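Local coordinates for protein chitinase (Chromobacterium violaceum, PDB 4TXG) that probably binds chitin and hydrolyses its glycosidic bonds, as a bacterial chitinase of glycoside hydrolase family 18, at residues Gly158-Trp163 against Lys230-Leu235; Ile178-Leu183 against Thr237-Lys242. All blocks are in the same frame, centred on the assembly; numbering follows the deposited sequence.

Contact 1 of 2, residues Gly158-Trp163 against Lys230-Leu235; sequences GYFTSW and KGHFNL
The imidazole of H232 reaches from near the start of helix 231-242 to the backbone just past the end of strand 155-161: NE2 gives its hydrogen to the carbonyl O of S162 over 2.9 Å. The bond is fairly straight at the hydrogen, 159°, and the acceptor lies close to the imidazole plane, where a ring N-H points. At the other end it is less regular, because NE2 sits tilted out of the carbonyl plane. The geometry fits an imidazole that carries its proton on NE2, and the bond helps to fix the rotation of the ring.

With H232 held this way, one of its faces is turned to F160. The phenyl ring comes edge first, CE2 lying over the middle of the imidazole and CZ 3.6 Å from ND1. This is a T-shaped pair, with centroids 5.0 Å apart and planes at 83°. F160 arrives there because its CG stands opposite the backbone N (chi1 176°), which sends the ring out from the strand toward the helix. Histidine suits the place by offering a donor at its edge and an aromatic face in one small group; phenylalanine supplies the polarised C-H edge that such a face accepts. S162 adds a looser touch, its CB 4.1 Å from CD2 of H232.

W215 meets the H232 ring as well, its plane inclined to the imidazole. Strand 155-161 runs parallel to strands 185-193 and 599-603 in the barrel sheet; F160 rests on I186 and Y188 of the former, while Y159 OH and T161 OG1 are hydrogen-bonded to D310 and E604 on the other side of the strand. The contact thus joins the outer surface of the barrel wall to the start of helix 231-242.

Contact 2 of 2, residues Ile178-Leu183 against Thr237-Lys242; sequences IPWSKL and TQYKRK. With CS (cesium ion), chain E; CS (cesium ion), chain N.
Both aromatic side chains leave the backbone with CG opposite the carbonyl carbon, W180 at chi1 -73° and Y239 at chi1 -84°, and with chi2 near a right angle in each. These torsions swing the indole and the phenol into the gap between loop and helix, where they lie nearly parallel. The planes differ by 13°, and the phenol ring is displaced along the indole to make an offset stack with its five-membered ring, centroids 4.7 Å apart.

The displacement brings the CB of Y239, rather than its ring, over the benzene half of the indole. CB stands over the face, 3.5 Å from the centroid of that six-membered ring, a CH-pi contact, and comes within 3.3 Å of W180 CE2. Tyrosine therefore uses both its methylene and its ring on one indole face. On the opposite face lies CG2 of I178, from the same loop, so the tryptophan is sandwiched. Farther round, CG of K240 comes in obliquely, 3.7 Å from W180 CZ3; the chain then bends away to carry NZ to a salt bridge with D307.

The polar ends find their partners beyond the stack. W180 NE1 bonds to the carbonyl O of A175, and Y239 OH to that of G220, with a weak 3.4 Å bond from a water to the same hydroxyl. That water also lies 3.1 Å from a cesium ion, which the carbonyl O of I178 meets at 3.3 Å; S176 O completes the protein part of this site. Another cesium is held by Q238 OE1 at 3.0 Å.

Tryptophan suits the buried position through its broad surface and its single N-H, which has an acceptor. The join itself depends on dispersion and shape between carbon surfaces, while hydrogen bonds at the periphery probably help to set how each ring is turned.

In the fold
Contacts 1 and 2 lie with their centres 12 Å apart, on the same side of the chain's centre, and share helix 231-242: contact 1 uses its beginning and contact 2 its later part. Along the chain the segments alternate, strand 155-161 and then the loop before strand 185-193 coming first, the two parts of the helix afterwards. They meet directly where F160 CD1 packs 3.7 Å from I178 CD1. Together they fasten one outer helix to the first strand of the parallel barrel sheet and to the following loop. This is the strand-and-helix layering of the TIM barrel, the fold of the family 18 catalytic domain.

Contact 1 of 2, residues Gly158-Trp163 against Lys230-Leu235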
loop_
_atom_site.group_PDB
_atom_site.type_symbol
_atom_site.label_atom_id
_atom_site.label_comp_id
_atom_site.label_asym_id
_atom_site.label_seq_id
_atom_site.Cartn_x
_atom_site.Cartn_y
_atom_site.Cartn_z
ATOM N N GLY A 158 12.249 -1.269 1.102
ATOM C CA GLY A 158 12.487 -1.980 -0.141
ATOM C C GLY A 158 11.927 -3.385 -0.105
ATOM O O GLY A 158 12.148 -4.118 0.863
ATOM N N TYR A 159 11.179 -3.754 -1.144
ATOM C CA TYR A 159 10.763 -5.137 -1.314
ATOM C C TYR A 159 11.883 -5.962 -1.923
ATOM O O TYR A 159 12.437 -5.603 -2.965
ATOM C CB TYR A 159 9.525 -5.235 -2.198
ATOM C CG TYR A 159 8.240 -5.069 -1.438
ATOM C CD1 TYR A 159 7.633 -6.155 -0.828
ATOM C CD2 TYR A 159 7.620 -3.830 -1.350
ATOM C CE1 TYR A 159 6.453 -6.010 -0.132
ATOM C CE2 TYR A 159 6.434 -3.676 -0.663
ATOM C CZ TYR A 159 5.853 -4.772 -0.054
ATOM O OH TYR A 159 4.671 -4.617 0.644
ATOM N N PHE A 160 12.200 -7.063 -1.257
ATOM C CA PHE A 160 13.181 -8.039 -1.727
ATOM C C PHE A 160 12.463 -9.295 -2.187
ATOM O O PHE A 160 11.816 -9.959 -1.382
ATOM C CB PHE A 160 14.154 -8.391 -0.604
ATOM C CG PHE A 160 15.147 -9.456 -0.975
ATOM C CD1 PHE A 160 16.322 -9.117 -1.640
ATOM C CD2 PHE A 160 14.905 -10.789 -0.676
ATOM C CE1 PHE A 160 17.247 -10.090 -1.979
ATOM C CE2 PHE A 160 15.822 -11.774 -1.017
ATOM C CZ PHE A 160 17.002 -11.422 -1.670
ATOM N N THR A 161 12.572 -9.626 -3.467
ATOM C CA THR A 161 11.878 -10.800 -3.987
ATOM C C THR A 161 12.730 -12.045 -3.842
ATOM O O THR A 161 13.950 -12.003 -4.026
ATOM C CB THR A 161 11.472 -10.610 -5.464
ATOM O OG1 THR A 161 12.639 -10.381 -6.262
ATOM C CG2 THR A 161 10.528 -9.418 -5.608
ATOM N N SER A 162 12.075 -13.161 -3.525
ATOM C CA SER A 162 12.778 -14.412 -3.210
ATOM C C SER A 162 13.289 -15.163 -4.426
ATOM O O SER A 162 14.114 -16.077 -4.290
ATOM C CB SER A 162 11.854 -15.342 -2.418
ATOM O OG SER A 162 10.770 -15.797 -3.222
ATOM N N TRP A 163 12.801 -14.794 -5.609
ATOM C CA TRP A 163 12.992 -15.656 -6.768
ATOM C C TRP A 163 14.150 -15.299 -7.694
ATOM O O TRP A 163 14.302 -15.930 -8.735
ATOM C CB TRP A 163 11.695 -15.725 -7.591
ATOM C CG TRP A 163 11.006 -14.413 -7.910
ATOM C CD1 TRP A 163 11.210 -13.622 -9.010
ATOM C CD2 TRP A 163 9.966 -13.779 -7.153
ATOM N NE1 TRP A 163 10.375 -12.528 -8.971
ATOM C CE2 TRP A 163 9.598 -12.604 -7.840
ATOM C CE3 TRP A 163 9.309 -14.092 -5.956
ATOM C CZ2 TRP A 163 8.608 -11.741 -7.375
ATOM C CZ3 TRP A 163 8.329 -13.233 -5.491
ATOM C CH2 TRP A 163 7.988 -12.071 -6.197
ATOM N N LYS A 230 19.529 -21.947 6.218
ATOM C CA LYS A 230 20.405 -21.318 5.241
ATOM C C LYS A 230 19.591 -20.298 4.443
ATOM O O LYS A 230 18.753 -19.604 5.014
ATOM C CB LYS A 230 21.042 -22.373 4.334
ATOM C CG LYS A 230 21.980 -23.307 5.097
ATOM C CD LYS A 230 22.747 -24.246 4.176
ATOM C CE LYS A 230 21.821 -25.217 3.475
ATOM N NZ LYS A 230 22.595 -26.308 2.796
ATOM N N GLY A 231 19.856 -20.186 3.148
ATOM C CA GLY A 231 19.028 -19.371 2.269
ATOM C C GLY A 231 19.061 -17.866 2.495
ATOM O O GLY A 231 19.950 -17.339 3.177
ATOM N N HIS A 232 18.097 -17.168 1.887
ATOM C CA HIS A 232 17.972 -15.720 2.064
ATOM C C HIS A 232 17.916 -15.336 3.544
ATOM O O HIS A 232 18.477 -14.318 3.950
ATOM C CB HIS A 232 16.703 -15.175 1.396
ATOM C CG HIS A 232 16.662 -15.315 -0.100
ATOM N ND1 HIS A 232 17.674 -14.881 -0.927
ATOM C CD2 HIS A 232 15.690 -15.798 -0.908
ATOM C CE1 HIS A 232 17.338 -15.115 -2.188
ATOM N NE2 HIS A 232 16.136 -15.655 -2.203
ATOM N N PHE A 233 17.209 -16.131 4.344
ATOM C CA PHE A 233 16.976 -15.762 5.740
ATOM C C PHE A 233 18.279 -15.723 6.544
ATOM O O PHE A 233 18.456 -14.882 7.423
ATOM C CB PHE A 233 15.995 -16.730 6.408
ATOM C CG PHE A 233 14.541 -16.546 5.981
ATOM C CD1 PHE A 233 14.191 -15.669 4.971
ATOM C CD2 PHE A 233 13.537 -17.274 6.611
ATOM C CE1 PHE A 233 12.857 -15.518 4.583
ATOM C CE2 PHE A 233 12.207 -17.134 6.242
ATOM C CZ PHE A 233 11.866 -16.247 5.230
ATOM N N ASN A 234 19.176 -16.657 6.253
ATOM C CA ASN A 234 20.482 -16.682 6.912
ATOM C C ASN A 234 21.232 -15.360 6.665
ATOM O O ASN A 234 21.755 -14.735 7.597
ATOM C CB ASN A 234 21.292 -17.886 6.407
ATOM C CG ASN A 234 22.596 -18.087 7.164
ATOM O OD1 ASN A 234 23.489 -17.237 7.124
ATOM N ND2 ASN A 234 22.723 -19.230 7.832
ATOM N N LEU A 235 21.273 -14.927 5.409
ATOM C CA LEU A 235 21.931 -13.669 5.072
ATOM C C LEU A 235 21.217 -12.466 5.708
ATOM O O LEU A 235 21.876 -11.556 6.204
ATOM C CB LEU A 235 22.022 -13.507 3.547
ATOM C CG LEU A 235 23.004 -14.488 2.884
ATOM C CD1 LEU A 235 23.071 -14.312 1.370
ATOM C CD2 LEU A 235 24.396 -14.320 3.495
#

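Contact 2 of 2, residues Ile178-Leu183 against Thr237-Lys242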
loop_
_atom_site.group_PDB
_atom_site.type_symbol
_atom_site.label_atom_id
_atom_site.label_comp_id
_atom_site.label_asym_id
_atom_site.label_seq_id
_atom_site.Cartn_x
_atom_site.Cartn_y
_atom_site.Cartn_z
ATOM N N ILE A 178 21.647 -5.977 -1.255
ATOM C CA ILE A 178 20.800 -4.918 -0.722
ATOM C C ILE A 178 21.641 -3.747 -0.209
ATOM O O ILE A 178 22.680 -3.966 0.421
ATOM C CB ILE A 178 19.917 -5.473 0.425
ATOM C CG1 ILE A 178 18.906 -6.496 -0.107
ATOM C CG2 ILE A 178 19.193 -4.351 1.171
ATOM C CD1 ILE A 178 18.115 -7.194 1.002
ATOM N N PRO A 179 21.218 -2.502 -0.493
ATOM C CA PRO A 179 21.891 -1.329 0.082
ATOM C C PRO A 179 21.489 -1.101 1.542
ATOM O O PRO A 179 20.742 -0.174 1.860
ATOM C CB PRO A 179 21.409 -0.179 -0.809
ATOM C CG PRO A 179 20.044 -0.618 -1.256
ATOM C CD PRO A 179 20.168 -2.116 -1.460
ATOM N N TRP A 180 21.990 -1.956 2.424
ATOM C CA TRP A 180 21.622 -1.919 3.831
ATOM C C TRP A 180 21.840 -0.563 4.506
ATOM O O TRP A 180 21.082 -0.188 5.403
ATOM C CB TRP A 180 22.406 -2.989 4.590
ATOM C CG TRP A 180 21.931 -4.384 4.312
ATOM C CD1 TRP A 180 22.339 -5.208 3.300
ATOM C CD2 TRP A 180 20.962 -5.121 5.066
ATOM N NE1 TRP A 180 21.684 -6.415 3.383
ATOM C CE2 TRP A 180 20.828 -6.383 4.451
ATOM C CE3 TRP A 180 20.197 -4.835 6.197
ATOM C CZ2 TRP A 180 19.950 -7.359 4.931
ATOM C CZ3 TRP A 180 19.335 -5.813 6.682
ATOM C CH2 TRP A 180 19.219 -7.057 6.043
ATOM N N SER A 181 22.864 0.172 4.075
ATOM C CA SER A 181 23.198 1.439 4.724
ATOM C C SER A 181 22.297 2.592 4.270
ATOM O O SER A 181 22.453 3.718 4.735
ATOM C CB SER A 181 24.663 1.815 4.462
ATOM O OG SER A 181 24.856 2.158 3.104
ATOM N N LYS A 182 21.364 2.309 3.361
ATOM C CA LYS A 182 20.537 3.364 2.786
ATOM C C LYS A 182 19.040 3.092 2.925
ATOM O O LYS A 182 18.225 3.826 2.372
ATOM C CB LYS A 182 20.891 3.558 1.308
ATOM C CG LYS A 182 22.385 3.799 1.071
ATOM C CD LYS A 182 22.683 4.131 -0.380
ATOM C CE LYS A 182 24.180 4.270 -0.624
ATOM N NZ LYS A 182 24.823 5.214 0.331
ATOM N N LEU A 183 18.688 2.045 3.668
ATOM C CA LEU A 183 17.289 1.657 3.879
ATOM C C LEU A 183 16.872 1.729 5.348
ATOM O O LEU A 183 17.717 1.806 6.244
ATOM C CB LEU A 183 17.045 0.219 3.384
ATOM C CG LEU A 183 17.306 -0.171 1.937
ATOM C CD1 LEU A 183 17.011 -1.631 1.746
ATOM C CD2 LEU A 183 16.436 0.655 1.011
ATOM N N THR A 237 19.618 -12.361 8.523
ATOM C CA THR A 237 19.976 -12.351 9.942
ATOM C C THR A 237 21.384 -11.814 10.149
ATOM O O THR A 237 21.638 -11.007 11.054
ATOM C CB THR A 237 19.855 -13.760 10.539
ATOM O OG1 THR A 237 18.490 -14.189 10.437
ATOM C CG2 THR A 237 20.268 -13.764 12.015
ATOM N N GLN A 238 22.300 -12.250 9.292
ATOM C CA GLN A 238 23.688 -11.788 9.375
ATOM C C GLN A 238 23.857 -10.287 9.152
ATOM O O GLN A 238 24.572 -9.611 9.891
ATOM C CB GLN A 238 24.536 -12.525 8.356
ATOM C CG GLN A 238 24.879 -13.937 8.737
ATOM C CD GLN A 238 25.883 -14.503 7.775
ATOM O OE1 GLN A 238 27.079 -14.267 7.916
ATOM N NE2 GLN A 238 25.403 -15.220 6.762
ATOM N N TYR A 239 23.227 -9.769 8.105
ATOM C CA TYR A 239 23.423 -8.363 7.765
ATOM C C TYR A 239 22.754 -7.450 8.780
ATOM O O TYR A 239 23.235 -6.347 9.026
ATOM C CB TYR A 239 22.926 -8.069 6.347
ATOM C CG TYR A 239 23.971 -8.403 5.312
ATOM C CD1 TYR A 239 24.100 -9.690 4.822
ATOM C CD2 TYR A 239 24.860 -7.435 4.858
ATOM C CE1 TYR A 239 25.083 -10.006 3.893
ATOM C CE2 TYR A 239 25.842 -7.741 3.930
ATOM C CZ TYR A 239 25.949 -9.028 3.452
ATOM O OH TYR A 239 26.931 -9.334 2.529
ATOM N N LYS A 240 21.667 -7.909 9.392
ATOM C CA LYS A 240 21.023 -7.104 10.423
ATOM C C LYS A 240 21.947 -6.854 11.610
ATOM O O LYS A 240 21.803 -5.849 12.300
ATOM C CB LYS A 240 19.720 -7.756 10.896
ATOM C CG LYS A 240 18.602 -7.613 9.888
ATOM C CD LYS A 240 17.257 -7.422 10.556
ATOM C CE LYS A 240 16.803 -8.659 11.265
ATOM N NZ LYS A 240 15.451 -8.447 11.875
ATOM N N ARG A 241 22.906 -7.752 11.842
ATOM C CA ARG A 241 23.866 -7.537 12.923
ATOM C C ARG A 241 24.771 -6.345 12.636
ATOM O O ARG A 241 25.174 -5.617 13.551
ATOM C CB ARG A 241 24.722 -8.786 13.145
ATOM C CG ARG A 241 23.918 -10.024 13.469
ATOM C CD ARG A 241 24.860 -11.192 13.653
ATOM N NE ARG A 241 24.159 -12.447 13.876
ATOM C CZ ARG A 241 24.589 -13.609 13.400
ATOM N NH1 ARG A 241 25.696 -13.647 12.670
ATOM N NH2 ARG A 241 23.912 -14.719 13.644
ATOM N N LYS A 242 25.079 -6.145 11.360
ATOM C CA LYS A 242 25.920 -5.030 10.947
ATOM C C LYS A 242 25.107 -3.737 10.865
ATOM O O LYS A 242 25.639 -2.642 11.047
ATOM C CB LYS A 242 26.587 -5.351 9.604
ATOM C CG LYS A 242 27.431 -4.230 9.013
ATOM C CD LYS A 242 28.595 -3.847 9.906
ATOM C CE LYS A 242 29.471 -2.810 9.217
ATOM N NZ LYS A 242 29.811 -3.238 7.827
HETATM CS CS CS E . 29.573 -15.832 7.678
HETATM CS CS CS N . 25.885 -4.270 -0.237
HETATM O O HOH W 1 27.721 -6.717 0.426
HETATM O O HOH W 2 26.386 -4.288 2.685
#